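Local coordinates for putative lipoprotein (Bacteroides fragilis, PDB 3QNK), which probably binds glycans at the outer membrane as a SusD-like lipoprotein, delivering them to a partner transporter for uptake, at residues F59-D64 with D493-T498; D75-Y80 with T498-D503; E192-R197 with R453-R458. One frame throughout, in Å; residues are numbered along the deposited sequence.

In the fold
All three contacts join sequence-distant parts of one chain, an alpha-alpha superhelix of the SusD family. Interactions 1 and 2 share Thr498 and so use the same C-terminal strip twice, fastening it first to the loop after helix 55-58 and then to the start of helix 76-93. Interaction 3 ties the end of helix 181-194 to helix 453-460, whose Arg458 reaches over to the backbone of 493-498. Interaction 1, only partly buried, pairs a salt bridge with an apolar patch. Interactions 2 and 3 are buried and rely on aromatic side chains: a valine methyl over tryptophan in one, a tyrosine end against another tyrosine's CB in the other.

Interaction 1 of 3, residues F59-D64 with D493-T498; sequences FKFNYD and DRLYLT
The Phe61 ring has Leu495 CD1 over one face, displaced toward the rim, while the backbone oxygen of Leu495 lies at the ring edge, in its plane, 3.6 Å from CE2. Asn62 OD1 is also in plane, but across the ring, beyond CD1. One leucine thus meets the ring twice, with a methyl above it and a carbonyl beside it, and Leu495 CB adds a further 3.6 Å contact to CE2. Phe61 gets there because its CG is anti to the backbone N (chi1 173°), which carries the ring across to 493-498.

The second pair of flat groups belongs to the salt bridge. Asp64 OD1 sits at the edge of the Arg494 guanidinium, close to its plane, and the carboxylate is turned 88° from that plane. Arg494 grips side-on, with two nitrogens on a single oxygen. NE, 2.7 Å from OD1, uses the syn lone pair, whereas NH2, 2.9 Å from OD1, comes from above the carboxylate plane; a weak bond also runs from NH2 to Asp64 O. Arg494 CG stands between its backbone N and carbonyl carbon (chi1 69°), and from there an extended chain brings the guanidinium across. Leu495 CD2 lies 3.6 Å from the same OD1.

The case illustrates how two short 3-10 turns can be joined mainly through side chains, with no backbone-to-backbone hydrogen bond between them. Arg494 is held further by NH1 to Gly516 O. Leu495 O accepts from Arg458 of helix 453-460, and the Phe61 ring meets that of Phe454 on the same helix. The contact therefore lies beside helix 453-460, joining the loop between helices 55-58 and 76-93 to the one between strand 480-488 and helix 502-507.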
loop_
_atom_site.group_PDB
_atom_site.type_symbol
_atom_site.label_atom_id
_atom_site.label_comp_id
_atom_site.label_asym_id
_atom_site.label_seq_id
_atom_site.Cartn_x
_atom_site.Cartn_y
_atom_site.Cartn_z
ATOM N N PHE B 59 11.615 -0.269 -14.376
ATOM C CA PHE B 59 11.588 -0.017 -15.824
ATOM C C PHE B 59 11.484 -1.232 -16.722
ATOM O O PHE B 59 11.806 -1.107 -17.910
ATOM C CB PHE B 59 12.780 0.853 -16.237
ATOM C CG PHE B 59 12.840 2.141 -15.433
ATOM C CD1 PHE B 59 11.773 3.036 -15.432
ATOM C CD2 PHE B 59 13.950 2.440 -14.648
ATOM C CE1 PHE B 59 11.826 4.205 -14.667
ATOM C CE2 PHE B 59 13.996 3.601 -13.879
ATOM C CZ PHE B 59 12.929 4.460 -13.875
ATOM N N LYS B 60 10.892 -2.346 -16.224
ATOM C CA LYS B 60 10.717 -3.542 -17.037
ATOM C C LYS B 60 9.866 -3.282 -18.308
ATOM O O LYS B 60 10.098 -3.953 -19.332
ATOM C CB LYS B 60 10.142 -4.693 -16.220
ATOM C CG LYS B 60 11.229 -5.591 -15.669
ATOM C CD LYS B 60 10.656 -6.631 -14.755
ATOM C CE LYS B 60 11.760 -7.436 -14.157
ATOM N NZ LYS B 60 11.217 -8.445 -13.223
ATOM N N PHE B 61 8.960 -2.269 -18.276
ATOM C CA PHE B 61 8.110 -1.912 -19.436
ATOM C C PHE B 61 8.966 -1.597 -20.648
ATOM O O PHE B 61 8.698 -2.049 -21.762
ATOM C CB PHE B 61 7.202 -0.692 -19.105
ATOM C CG PHE B 61 6.407 -0.107 -20.254
ATOM C CD1 PHE B 61 6.956 0.881 -21.078
ATOM C CD2 PHE B 61 5.098 -0.517 -20.501
ATOM C CE1 PHE B 61 6.233 1.398 -22.170
ATOM C CE2 PHE B 61 4.366 0.030 -21.573
ATOM C CZ PHE B 61 4.958 0.946 -22.425
ATOM N N ASN B 62 9.993 -0.797 -20.425
ATOM C CA ASN B 62 10.893 -0.322 -21.461
ATOM C C ASN B 62 11.565 -1.450 -22.272
ATOM O O ASN B 62 12.048 -1.196 -23.364
ATOM C CB ASN B 62 11.943 0.571 -20.831
ATOM C CG ASN B 62 11.405 1.914 -20.405
ATOM O OD1 ASN B 62 10.491 2.457 -21.000
ATOM N ND2 ASN B 62 12.011 2.514 -19.409
ATOM N N TYR B 63 11.553 -2.680 -21.768
ATOM C CA TYR B 63 12.173 -3.821 -22.451
ATOM C C TYR B 63 11.146 -4.962 -22.648
ATOM O O TYR B 63 11.544 -6.075 -22.922
ATOM C CB TYR B 63 13.413 -4.311 -21.660
ATOM C CG TYR B 63 14.266 -3.187 -21.108
ATOM C CD1 TYR B 63 15.147 -2.478 -21.933
ATOM C CD2 TYR B 63 14.103 -2.741 -19.792
ATOM C CE1 TYR B 63 15.902 -1.400 -21.437
ATOM C CE2 TYR B 63 14.824 -1.638 -19.302
ATOM C CZ TYR B 63 15.739 -0.995 -20.119
ATOM O OH TYR B 63 16.459 0.039 -19.605
ATOM N N ASP B 64 9.836 -4.669 -22.540
ATOM C CA ASP B 64 8.720 -5.610 -22.662
ATOM C C ASP B 64 8.979 -6.808 -21.713
ATOM O O ASP B 64 8.954 -7.969 -22.126
ATOM C CB ASP B 64 8.481 -6.051 -24.132
ATOM C CG ASP B 64 7.279 -6.975 -24.320
ATOM O OD1 ASP B 64 6.259 -6.776 -23.615
ATOM O OD2 ASP B 64 7.367 -7.911 -25.154
ATOM N N ASP B 493 2.912 -4.970 -28.863
ATOM C CA ASP B 493 1.590 -4.357 -28.840
ATOM C C ASP B 493 0.791 -4.630 -27.549
ATOM O O ASP B 493 -0.083 -3.826 -27.233
ATOM C CB ASP B 493 0.809 -4.753 -30.079
ATOM C CG ASP B 493 1.300 -4.081 -31.364
ATOM O OD1 ASP B 493 2.040 -3.054 -31.271
ATOM O OD2 ASP B 493 0.875 -4.512 -32.452
ATOM N N ARG B 494 1.155 -5.655 -26.742
ATOM C CA ARG B 494 0.471 -5.926 -25.469
ATOM C C ARG B 494 0.672 -4.776 -24.488
ATOM O O ARG B 494 -0.150 -4.612 -23.581
ATOM C CB ARG B 494 0.951 -7.256 -24.831
ATOM C CG ARG B 494 2.390 -7.224 -24.318
ATOM C CD ARG B 494 2.804 -8.519 -23.714
ATOM N NE ARG B 494 4.125 -8.374 -23.128
ATOM C CZ ARG B 494 4.652 -9.201 -22.233
ATOM N NH1 ARG B 494 3.952 -10.233 -21.777
ATOM N NH2 ARG B 494 5.870 -8.985 -21.766
ATOM N N LEU B 495 1.764 -3.986 -24.669
ATOM C CA LEU B 495 2.138 -2.825 -23.851
ATOM C C LEU B 495 1.185 -1.638 -24.045
ATOM O O LEU B 495 1.346 -0.602 -23.380
ATOM C CB LEU B 495 3.580 -2.399 -24.131
ATOM C CG LEU B 495 4.708 -3.403 -23.816
ATOM C CD1 LEU B 495 6.025 -2.844 -24.264
ATOM C CD2 LEU B 495 4.787 -3.759 -22.305
ATOM N N TYR B 496 0.146 -1.797 -24.919
ATOM C CA TYR B 496 -0.889 -0.753 -25.120
ATOM C C TYR B 496 -1.882 -0.788 -23.947
ATOM O O TYR B 496 -2.700 0.132 -23.796
ATOM C CB TYR B 496 -1.583 -0.860 -26.474
ATOM C CG TYR B 496 -0.764 -0.291 -27.616
ATOM C CD1 TYR B 496 -0.164 0.962 -27.520
ATOM C CD2 TYR B 496 -0.607 -0.996 -28.805
ATOM C CE1 TYR B 496 0.609 1.476 -28.559
ATOM C CE2 TYR B 496 0.192 -0.500 -29.844
ATOM C CZ TYR B 496 0.774 0.745 -29.726
ATOM O OH TYR B 496 1.537 1.223 -30.762
ATOM N N LEU B 497 -1.737 -1.815 -23.056
ATOM C CA LEU B 497 -2.500 -1.960 -21.815
ATOM C C LEU B 497 -1.604 -2.473 -20.704
ATOM O O LEU B 497 -0.691 -3.254 -20.973
ATOM C CB LEU B 497 -3.706 -2.896 -22.003
ATOM C CG LEU B 497 -4.935 -2.321 -22.733
ATOM C CD1 LEU B 497 -6.049 -3.339 -22.765
ATOM C CD2 LEU B 497 -5.446 -1.012 -22.051
ATOM N N THR B 498 -1.851 -2.030 -19.456
ATOM C CA THR B 498 -1.118 -2.453 -18.239
ATOM C C THR B 498 -1.648 -3.812 -17.761
ATOM O O THR B 498 -2.867 -3.994 -17.770
ATOM C CB THR B 498 -1.246 -1.369 -17.161
ATOM O OG1 THR B 498 -0.638 -0.201 -17.685
ATOM C CG2 THR B 498 -0.563 -1.744 -15.833
#

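Interaction 2 of 3, residues D75-Y80 with T498-D503; sequences DVWEDY and TPVPHD. With ACT (acetate ion), chain I.
A methyl of Val500 stands almost exactly on the axis of the six-membered ring of Trp77: CG1 lies 4.2 Å from the ring centroid and only 2° off the normal, a CH-pi contact. Its other methyl, CG2, reaches the ring at CZ3, 3.9 Å away. The valine therefore uses both branches, CG1 over the face and CG2 against the benzo end of the indole. Trp77 holds its CG anti to the backbone N (chi1 -172°), sending the indole off the helix toward the 498-503 strip.

Pro501 extends the apolar surface along the same side chain, its CD lying 4.2 Å from Trp77 CB and meeting the indole obliquely. In this alpha-alpha superhelix of the SusD family, the contact joins a helix-borne tryptophan to the extended C-terminal strip through apolar side chains, while backbone bonds of the strip go to Arg125, from Thr498, and to Ala68, from His502. Here Trp77 belongs to the first turn of helix 76-93, and residues 498-501 run extended until Pro501, the N-cap residue of helix 502-507. Tyr81 and Tyr126 pack edge-to-face with the indole, and Ile505 of helix 502-507 touches Val500.

Elsewhere on 75-80, Tyr80 turns from the strip, and its OH donates to acetate OXT at 3.0 Å, with that oxygen in the plane of the phenol ring at its edge. The ion probably comes from the crystallisation liquor. At the other end of 498-503, Asp503 OD1 is hydrogen-bonded to Ser57 OG of the second subunit.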
loop_
_atom_site.group_PDB
_atom_site.type_symbol
_atom_site.label_atom_id
_atom_site.label_comp_id
_atom_site.label_asym_id
_atom_site.label_seq_id
_atom_site.Cartn_x
_atom_site.Cartn_y
_atom_site.Cartn_z
ATOM N N ASP B 75 0.751 0.007 -8.388
ATOM C CA ASP B 75 -0.292 -0.380 -7.427
ATOM C C ASP B 75 -1.576 0.386 -7.643
ATOM O O ASP B 75 -2.350 0.567 -6.684
ATOM C CB ASP B 75 0.213 -0.183 -5.983
ATOM C CG ASP B 75 1.447 -1.007 -5.639
ATOM O OD1 ASP B 75 1.351 -2.256 -5.647
ATOM O OD2 ASP B 75 2.489 -0.405 -5.305
ATOM N N VAL B 76 -1.821 0.835 -8.905
ATOM C CA VAL B 76 -2.998 1.649 -9.212
ATOM C C VAL B 76 -4.308 0.846 -8.986
ATOM O O VAL B 76 -5.211 1.379 -8.354
ATOM C CB VAL B 76 -2.916 2.346 -10.585
ATOM C CG1 VAL B 76 -4.275 2.947 -11.007
ATOM C CG2 VAL B 76 -1.870 3.455 -10.525
ATOM N N TRP B 77 -4.376 -0.420 -9.428
ATOM C CA TRP B 77 -5.558 -1.255 -9.225
ATOM C C TRP B 77 -5.903 -1.376 -7.710
ATOM O O TRP B 77 -7.029 -1.058 -7.314
ATOM C CB TRP B 77 -5.346 -2.640 -9.861
ATOM C CG TRP B 77 -6.578 -3.502 -9.880
ATOM C CD1 TRP B 77 -7.107 -4.198 -8.836
ATOM C CD2 TRP B 77 -7.401 -3.801 -11.021
ATOM N NE1 TRP B 77 -8.194 -4.931 -9.257
ATOM C CE2 TRP B 77 -8.409 -4.696 -10.587
ATOM C CE3 TRP B 77 -7.398 -3.383 -12.367
ATOM C CZ2 TRP B 77 -9.417 -5.166 -11.441
ATOM C CZ3 TRP B 77 -8.395 -3.849 -13.211
ATOM C CH2 TRP B 77 -9.391 -4.732 -12.748
ATOM N N GLU B 78 -4.928 -1.762 -6.878
ATOM C CA GLU B 78 -5.043 -1.907 -5.429
ATOM C C GLU B 78 -5.489 -0.605 -4.724
ATOM O O GLU B 78 -6.486 -0.601 -3.978
ATOM C CB GLU B 78 -3.684 -2.336 -4.865
ATOM C CG GLU B 78 -3.704 -2.780 -3.409
ATOM C CD GLU B 78 -2.359 -3.113 -2.795
ATOM O OE1 GLU B 78 -1.405 -3.423 -3.548
ATOM O OE2 GLU B 78 -2.273 -3.096 -1.546
ATOM N N ASP B 79 -4.747 0.488 -4.975
ATOM C CA ASP B 79 -4.941 1.771 -4.338
ATOM C C ASP B 79 -6.198 2.528 -4.754
ATOM O O ASP B 79 -6.849 3.157 -3.909
ATOM C CB ASP B 79 -3.711 2.660 -4.607
ATOM C CG ASP B 79 -2.389 2.208 -3.989
ATOM O OD1 ASP B 79 -2.414 1.340 -3.082
ATOM O OD2 ASP B 79 -1.329 2.733 -4.402
ATOM N N TYR B 80 -6.501 2.535 -6.028
ATOM C CA TYR B 80 -7.572 3.344 -6.562
ATOM C C TYR B 80 -8.965 2.786 -6.259
ATOM O O TYR B 80 -9.904 3.572 -6.168
ATOM C CB TYR B 80 -7.333 3.600 -8.054
ATOM C CG TYR B 80 -6.386 4.764 -8.237
ATOM C CD1 TYR B 80 -5.043 4.660 -7.879
ATOM C CD2 TYR B 80 -6.859 6.016 -8.603
ATOM C CE1 TYR B 80 -4.182 5.753 -7.965
ATOM C CE2 TYR B 80 -6.013 7.121 -8.663
ATOM C CZ TYR B 80 -4.671 6.982 -8.362
ATOM O OH TYR B 80 -3.841 8.075 -8.444
ATOM N N THR B 498 -1.851 -2.030 -19.456
ATOM C CA THR B 498 -1.118 -2.453 -18.239
ATOM C C THR B 498 -1.648 -3.812 -17.761
ATOM O O THR B 498 -2.867 -3.994 -17.770
ATOM C CB THR B 498 -1.246 -1.369 -17.161
ATOM O OG1 THR B 498 -0.638 -0.201 -17.685
ATOM C CG2 THR B 498 -0.563 -1.744 -15.833
ATOM N N PRO B 499 -0.806 -4.800 -17.363
ATOM C CA PRO B 499 -1.386 -6.088 -16.904
ATOM C C PRO B 499 -2.146 -5.928 -15.595
ATOM O O PRO B 499 -1.817 -5.067 -14.764
ATOM C CB PRO B 499 -0.171 -7.010 -16.719
ATOM C CG PRO B 499 0.997 -6.166 -16.682
ATOM C CD PRO B 499 0.672 -4.804 -17.233
ATOM N N VAL B 500 -3.213 -6.696 -15.456
ATOM C CA VAL B 500 -3.955 -6.746 -14.206
ATOM C C VAL B 500 -3.066 -7.605 -13.286
ATOM O O VAL B 500 -2.566 -8.649 -13.739
ATOM C CB VAL B 500 -5.399 -7.305 -14.385
ATOM C CG1 VAL B 500 -6.082 -7.547 -13.041
ATOM C CG2 VAL B 500 -6.249 -6.398 -15.277
ATOM N N PRO B 501 -2.794 -7.179 -12.034
ATOM C CA PRO B 501 -1.946 -7.999 -11.139
ATOM C C PRO B 501 -2.422 -9.456 -11.035
ATOM O O PRO B 501 -3.613 -9.705 -10.917
ATOM C CB PRO B 501 -2.068 -7.265 -9.810
ATOM C CG PRO B 501 -2.294 -5.878 -10.213
ATOM C CD PRO B 501 -3.234 -5.956 -11.354
ATOM N N HIS B 502 -1.496 -10.401 -11.169
ATOM C CA HIS B 502 -1.728 -11.852 -11.173
ATOM C C HIS B 502 -2.595 -12.349 -10.036
ATOM O O HIS B 502 -3.498 -13.154 -10.273
ATOM C CB HIS B 502 -0.393 -12.583 -11.116
ATOM C CG HIS B 502 -0.508 -14.078 -11.124
ATOM N ND1 HIS B 502 -0.819 -14.777 -12.284
ATOM C CD2 HIS B 502 -0.362 -14.963 -10.107
ATOM C CE1 HIS B 502 -0.787 -16.049 -11.948
ATOM N NE2 HIS B 502 -0.539 -16.210 -10.644
ATOM N N ASP B 503 -2.304 -11.903 -8.804
ATOM C CA ASP B 503 -3.017 -12.364 -7.616
ATOM C C ASP B 503 -4.479 -11.986 -7.670
ATOM O O ASP B 503 -5.314 -12.720 -7.142
ATOM C CB ASP B 503 -2.349 -11.832 -6.337
ATOM C CG ASP B 503 -1.076 -12.555 -5.928
ATOM O OD1 ASP B 503 -0.726 -13.574 -6.587
ATOM O OD2 ASP B 503 -0.449 -12.132 -4.925
HETATM C C ACT I . -4.470 11.547 -10.371
HETATM O O ACT I . -3.463 12.315 -10.376
HETATM O OXT ACT I . -4.824 10.814 -9.297
HETATM C CH3 ACT I . -5.198 11.648 -11.717
#

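Interaction 3 of 3, residues E192-R197 with R453-R458; sequences ELYDKR and RFYDVR
Tyr194 and Tyr455 mark the nearest backbone approach, yet their CA atoms stay 8.5 Å apart, so the gap is bridged by side chains. Residues 453-458 are helical throughout. In 192-197 the helix gives out after Tyr194, and Lys196, with positive phi, turns the chain: Arg197 N bonds to Glu192 O at 2.8 Å and Lys196 N to Leu193 O at 3.0 Å.

Tyr194 does the reaching. Its ring comes obliquely at the CB of Tyr455, with Tyr194 OH 3.3 Å from that CB and Tyr194 CE2 3.7 Å from it. The phenol end thus rests on the root of the other tyrosine instead of stacking on its ring, and the two side chains cross at a slant. Tyr455 CG lies anti to its carbonyl carbon (chi1 -55°), which leads the ring away from 192-197; the far end is anchored by a bond between Tyr455 OH and Gln39 NE2. Asp456 stands close by but directs its OD1 to Arg459 NE in a salt bridge. Tyr194 also meets the ring of Phe120, and its side chain lies about 4 Å from a bound acetate, probably from the crystallisation liquor.

Past the helix end, Arg197 grips Asp195 OD2 with NE (2.7 Å) and NH2 (2.8 Å), the oxygen lying in the guanidinium plane. Lys150 adds a salt bridge to the same oxygen, and Asp154 one to Arg197 NH2, which links the turn to helix 149-166.

The paired bonds and the positive-phi Lys196 define a Schellman motif. It closes helix 181-194, so that Arg197 is already the N-cap residue of helix 198-209, a short helix-to-helix connection consistent with the alpha-alpha superhelix of this SusD-like protein.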
loop_
_atom_site.group_PDB
_atom_site.type_symbol
_atom_site.label_atom_id
_atom_site.label_comp_id
_atom_site.label_asym_id
_atom_site.label_seq_id
_atom_site.Cartn_x
_atom_site.Cartn_y
_atom_site.Cartn_z
ATOM N N GLU B 192 -12.905 12.087 -23.226
ATOM C CA GLU B 192 -13.555 11.936 -24.522
ATOM C C GLU B 192 -12.527 11.759 -25.649
ATOM O O GLU B 192 -12.759 10.979 -26.570
ATOM C CB GLU B 192 -14.469 13.135 -24.833
ATOM C CG GLU B 192 -15.722 13.233 -23.967
ATOM C CD GLU B 192 -16.446 14.576 -23.955
ATOM O OE1 GLU B 192 -15.777 15.618 -24.135
ATOM O OE2 GLU B 192 -17.682 14.593 -23.740
ATOM N N LEU B 193 -11.382 12.459 -25.570
ATOM C CA LEU B 193 -10.324 12.365 -26.576
ATOM C C LEU B 193 -9.649 10.991 -26.514
ATOM O O LEU B 193 -9.367 10.380 -27.557
ATOM C CB LEU B 193 -9.296 13.498 -26.381
ATOM C CG LEU B 193 -8.180 13.629 -27.431
ATOM C CD1 LEU B 193 -8.740 14.005 -28.802
ATOM C CD2 LEU B 193 -7.150 14.623 -26.994
ATOM N N TYR B 194 -9.400 10.509 -25.284
ATOM C CA TYR B 194 -8.805 9.196 -25.020
ATOM C C TYR B 194 -9.681 8.096 -25.631
ATOM O O TYR B 194 -9.116 7.175 -26.201
ATOM C CB TYR B 194 -8.561 8.992 -23.497
ATOM C CG TYR B 194 -7.257 9.601 -22.991
ATOM C CD1 TYR B 194 -6.726 10.752 -23.569
ATOM C CD2 TYR B 194 -6.515 8.980 -21.990
ATOM C CE1 TYR B 194 -5.490 11.268 -23.169
ATOM C CE2 TYR B 194 -5.285 9.509 -21.556
ATOM C CZ TYR B 194 -4.792 10.672 -22.132
ATOM O OH TYR B 194 -3.617 11.252 -21.710
ATOM N N ASP B 195 -11.032 8.260 -25.649
ATOM C CA ASP B 195 -11.974 7.297 -26.227
ATOM C C ASP B 195 -12.444 7.675 -27.659
ATOM O O ASP B 195 -13.444 7.119 -28.170
ATOM C CB ASP B 195 -13.196 7.099 -25.307
ATOM C CG ASP B 195 -13.963 5.826 -25.619
ATOM O OD1 ASP B 195 -13.328 4.846 -26.104
ATOM O OD2 ASP B 195 -15.201 5.817 -25.422
ATOM N N LYS B 196 -11.718 8.604 -28.314
ATOM C CA LYS B 196 -11.961 9.030 -29.693
ATOM C C LYS B 196 -13.415 9.533 -29.946
ATOM O O LYS B 196 -13.929 9.411 -31.070
ATOM C CB LYS B 196 -11.584 7.914 -30.711
ATOM C CG LYS B 196 -10.151 7.414 -30.590
ATOM C CD LYS B 196 -9.774 6.629 -31.803
ATOM C CE LYS B 196 -8.303 6.308 -31.917
ATOM N NZ LYS B 196 -8.042 5.400 -33.076
ATOM N N ARG B 197 -14.026 10.186 -28.933
ATOM C CA ARG B 197 -15.346 10.812 -29.017
ATOM C C ARG B 197 -15.146 12.268 -29.411
ATOM O O ARG B 197 -15.413 13.179 -28.629
ATOM C CB ARG B 197 -16.092 10.688 -27.663
ATOM C CG ARG B 197 -16.178 9.272 -27.144
ATOM C CD ARG B 197 -17.019 9.181 -25.900
ATOM N NE ARG B 197 -16.944 7.835 -25.338
ATOM C CZ ARG B 197 -17.882 7.268 -24.587
ATOM N NH1 ARG B 197 -18.996 7.929 -24.288
ATOM N NH2 ARG B 197 -17.719 6.035 -24.139
ATOM N N ARG B 453 2.790 12.002 -22.218
ATOM C CA ARG B 453 3.473 11.339 -23.320
ATOM C C ARG B 453 3.198 9.847 -23.382
ATOM O O ARG B 453 2.965 9.301 -24.468
ATOM C CB ARG B 453 4.989 11.588 -23.246
ATOM C CG ARG B 453 5.790 11.061 -24.439
ATOM C CD ARG B 453 5.228 11.591 -25.727
ATOM N NE ARG B 453 5.981 11.101 -26.862
ATOM C CZ ARG B 453 5.735 11.450 -28.110
ATOM N NH1 ARG B 453 4.737 12.282 -28.391
ATOM N NH2 ARG B 453 6.491 10.988 -29.089
ATOM N N PHE B 454 3.231 9.185 -22.240
ATOM C CA PHE B 454 3.063 7.753 -22.185
ATOM C C PHE B 454 1.665 7.379 -22.713
ATOM O O PHE B 454 1.533 6.426 -23.469
ATOM C CB PHE B 454 3.305 7.294 -20.730
ATOM C CG PHE B 454 2.990 5.851 -20.468
ATOM C CD1 PHE B 454 1.664 5.420 -20.347
ATOM C CD2 PHE B 454 4.002 4.914 -20.389
ATOM C CE1 PHE B 454 1.375 4.081 -20.165
ATOM C CE2 PHE B 454 3.710 3.562 -20.274
ATOM C CZ PHE B 454 2.406 3.154 -20.161
ATOM N N TYR B 455 0.629 8.138 -22.335
ATOM C CA TYR B 455 -0.753 7.897 -22.750
ATOM C C TYR B 455 -1.004 8.418 -24.156
ATOM O O TYR B 455 -1.864 7.881 -24.850
ATOM C CB TYR B 455 -1.721 8.501 -21.733
ATOM C CG TYR B 455 -1.458 8.001 -20.328
ATOM C CD1 TYR B 455 -1.814 6.703 -19.945
ATOM C CD2 TYR B 455 -0.841 8.818 -19.386
ATOM C CE1 TYR B 455 -1.529 6.222 -18.665
ATOM C CE2 TYR B 455 -0.568 8.360 -18.098
ATOM C CZ TYR B 455 -0.910 7.061 -17.743
ATOM O OH TYR B 455 -0.657 6.657 -16.463
ATOM N N ASP B 456 -0.219 9.402 -24.612
ATOM C CA ASP B 456 -0.326 9.879 -25.985
ATOM C C ASP B 456 0.211 8.785 -26.957
ATOM O O ASP B 456 -0.476 8.415 -27.908
ATOM C CB ASP B 456 0.417 11.197 -26.143
ATOM C CG ASP B 456 -0.307 12.412 -25.555
ATOM O OD1 ASP B 456 -1.540 12.314 -25.284
ATOM O OD2 ASP B 456 0.346 13.469 -25.396
ATOM N N VAL B 457 1.362 8.184 -26.627
ATOM C CA VAL B 457 1.975 7.099 -27.392
ATOM C C VAL B 457 0.999 5.899 -27.473
ATOM O O VAL B 457 0.848 5.284 -28.533
ATOM C CB VAL B 457 3.347 6.711 -26.756
ATOM C CG1 VAL B 457 3.840 5.345 -27.222
ATOM C CG2 VAL B 457 4.406 7.780 -27.033
ATOM N N ARG B 458 0.332 5.601 -26.353
ATOM C CA ARG B 458 -0.607 4.489 -26.159
ATOM C C ARG B 458 -1.859 4.672 -26.974
ATOM O O ARG B 458 -2.293 3.734 -27.672
ATOM C CB ARG B 458 -0.965 4.410 -24.662
ATOM C CG ARG B 458 -1.944 3.333 -24.290
ATOM C CD ARG B 458 -1.880 3.084 -22.792
ATOM N NE ARG B 458 -0.907 2.060 -22.430
ATOM C CZ ARG B 458 -0.904 1.452 -21.255
ATOM N NH1 ARG B 458 -1.813 1.764 -20.340
ATOM N NH2 ARG B 458 -0.004 0.510 -20.990
#